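Local coordinates for beta-lactamase domain protein (Burkholderia ambifaria, PDB 5I0P) that probably acts as a hydrolase of the metallo-beta-lactamase superfamily and binds two zinc ions, at residues G231-P236 against A255-S260. Numbering follows the deposited sequence.
With ZN (zinc ion), chain E; ZN (zinc ion), chain F.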
loop_
_atom_site.group_PDB
_atom_site.type_symbol
_atom_site.label_atom_id
_atom_site.label_comp_id
_atom_site.label_asym_id
_atom_site.label_seq_id
_atom_site.Cartn_x
_atom_site.Cartn_y
_atom_site.Cartn_z
ATOM N N GLY A 231 -6.058 0.867 0.465
ATOM C CA GLY A 231 -4.747 0.311 0.150
ATOM C C GLY A 231 -3.877 0.348 1.392
ATOM O O GLY A 231 -4.319 0.026 2.502
ATOM N N ASP A 232 -2.635 0.773 1.225
ATOM C CA ASP A 232 -1.747 0.935 2.359
ATOM C C ASP A 232 -1.646 2.386 2.812
ATOM O O ASP A 232 -0.838 2.676 3.694
ATOM C CB ASP A 232 -0.333 0.440 2.041
ATOM C CG ASP A 232 -0.208 -1.067 1.967
ATOM O OD1 ASP A 232 -1.125 -1.850 2.261
ATOM O OD2 ASP A 232 0.887 -1.485 1.599
ATOM N N MET A 233 -2.426 3.311 2.234
ATOM C CA MET A 233 -2.228 4.719 2.576
ATOM C C MET A 233 -2.776 5.044 3.965
ATOM O O MET A 233 -2.177 5.848 4.699
ATOM C CB MET A 233 -2.860 5.632 1.515
ATOM C CG MET A 233 -2.146 5.547 0.205
ATOM S SD MET A 233 -0.462 6.225 0.274
ATOM C CE MET A 233 -0.758 7.969 0.600
ATOM N N VAL A 234 -3.887 4.426 4.364
ATOM C CA VAL A 234 -4.446 4.630 5.712
ATOM C C VAL A 234 -4.682 3.259 6.324
ATOM O O VAL A 234 -5.636 2.559 5.943
ATOM C CB VAL A 234 -5.753 5.438 5.719
ATOM C CG1 VAL A 234 -6.133 5.788 7.162
ATOM C CG2 VAL A 234 -5.668 6.692 4.809
ATOM N N LEU A 235 -3.822 2.872 7.262
ATOM C CA LEU A 235 -3.995 1.625 7.949
ATOM C C LEU A 235 -4.375 1.880 9.412
ATOM O O LEU A 235 -3.844 2.802 10.036
ATOM C CB LEU A 235 -2.733 0.778 7.873
ATOM C CG LEU A 235 -2.225 0.564 6.453
ATOM C CD1 LEU A 235 -0.814 -0.066 6.460
ATOM C CD2 LEU A 235 -3.177 -0.254 5.662
ATOM N N PRO A 236 -5.354 1.140 9.951
ATOM C CA PRO A 236 -5.857 1.493 11.289
ATOM C C PRO A 236 -4.856 1.226 12.396
ATOM O O PRO A 236 -4.828 1.977 13.373
ATOM C CB PRO A 236 -7.157 0.655 11.430
ATOM C CG PRO A 236 -6.990 -0.494 10.509
ATOM C CD PRO A 236 -6.182 0.090 9.315
ATOM N N ALA A 255 7.253 13.742 3.103
ATOM C CA ALA A 255 6.449 14.906 2.772
ATOM C C ALA A 255 5.348 14.556 1.764
ATOM O O ALA A 255 4.201 14.981 1.923
ATOM C CB ALA A 255 7.344 16.018 2.260
ATOM N N LEU A 256 5.677 13.783 0.724
ATOM C CA LEU A 256 4.663 13.342 -0.229
ATOM C C LEU A 256 3.539 12.599 0.484
ATOM O O LEU A 256 2.355 12.804 0.189
ATOM C CB LEU A 256 5.307 12.442 -1.300
ATOM C CG LEU A 256 6.256 13.198 -2.239
ATOM C CD1 LEU A 256 7.069 12.289 -3.189
ATOM C CD2 LEU A 256 5.417 14.168 -3.006
ATOM N N TYR A 257 3.903 11.726 1.427
ATOM C CA TYR A 257 2.902 10.931 2.114
ATOM C C TYR A 257 2.021 11.805 2.985
ATOM O O TYR A 257 0.792 11.666 2.979
ATOM C CB TYR A 257 3.571 9.845 2.927
ATOM C CG TYR A 257 2.584 9.081 3.762
ATOM C CD1 TYR A 257 1.692 8.174 3.176
ATOM C CD2 TYR A 257 2.522 9.281 5.156
ATOM C CE1 TYR A 257 0.777 7.473 3.967
ATOM C CE2 TYR A 257 1.618 8.588 5.935
ATOM C CZ TYR A 257 0.744 7.688 5.342
ATOM O OH TYR A 257 -0.161 7.012 6.139
ATOM N N LEU A 258 2.638 12.697 3.763
ATOM C CA LEU A 258 1.876 13.591 4.616
ATOM C C LEU A 258 0.982 14.495 3.781
ATOM O O LEU A 258 -0.098 14.895 4.226
ATOM C CB LEU A 258 2.828 14.404 5.508
ATOM C CG LEU A 258 3.635 13.560 6.519
ATOM C CD1 LEU A 258 4.622 14.404 7.312
ATOM C CD2 LEU A 258 2.753 12.730 7.441
ATOM N N GLU A 259 1.419 14.863 2.588
ATOM C CA GLU A 259 0.549 15.654 1.733
ATOM C C GLU A 259 -0.579 14.794 1.165
ATOM O O GLU A 259 -1.733 15.215 1.155
ATOM C CB GLU A 259 1.364 16.300 0.634
ATOM C CG GLU A 259 0.594 17.156 -0.345
ATOM C CD GLU A 259 1.481 17.580 -1.513
ATOM O OE1 GLU A 259 1.280 18.700 -2.035
ATOM O OE2 GLU A 259 2.406 16.808 -1.890
ATOM N N SER A 260 -0.275 13.568 0.741
ATOM C CA SER A 260 -1.328 12.689 0.243
ATOM C C SER A 260 -2.425 12.435 1.293
ATOM O O SER A 260 -3.597 12.264 0.945
ATOM C CB SER A 260 -0.707 11.368 -0.189
ATOM O OG SER A 260 0.183 11.555 -1.250
HETATM ZN ZN ZN E . 2.576 -1.498 0.370
HETATM ZN ZN ZN F . 0.411 -3.824 1.901
#
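Tyr257, carried by helix 253-260, reaches across to the loop after strand 227-231 and hydrogen-bonds the backbone of Met233, a small example of how a metal-bearing loop is tied to a neighbouring helix. The phenol donates: Tyr257 OH lies 2.7 Å from Met233 O, at a C=O...O angle of 160°, close to the line of the carbonyl bond, and that oxygen sits at the edge of the ring, in its plane. With CG anti to the backbone N (chi1 174°), the ring extends from the helix far enough to bring its hydroxyl to the loop.

Apolar contacts run beside this bond. The folded side chain of Met233 runs counter to that of Tyr257; its SD stands 5.2 Å from the ring centroid, 86° off the normal, an edge-on Met-aromatic contact. Beyond the sulfur, the methyl Met233 CE rests against Tyr257 CD1 at 3.6 Å and Ser260 CB at 3.5 Å. Ser260 turns its hydroxyl back to the helix, where OG donates to Leu256 O (2.9 Å) from the face opposite Ser260 N, while Tyr211 N also bonds OG.

Metal coordination belongs to the residue just before Met233. Asp232 OD2 lies 2.1 Å from the zinc of chain E and 2.4 Å from the zinc of chain F, to which OD1 also bonds. His102, His104 and His213 complete the chain E site; Asp106, His107 and His277 belong to that of chain F. One hydrogen bond and a methyl contact thus join loop to helix next to the bridging carboxylate, with Met233 also close to His213, and may help to position it.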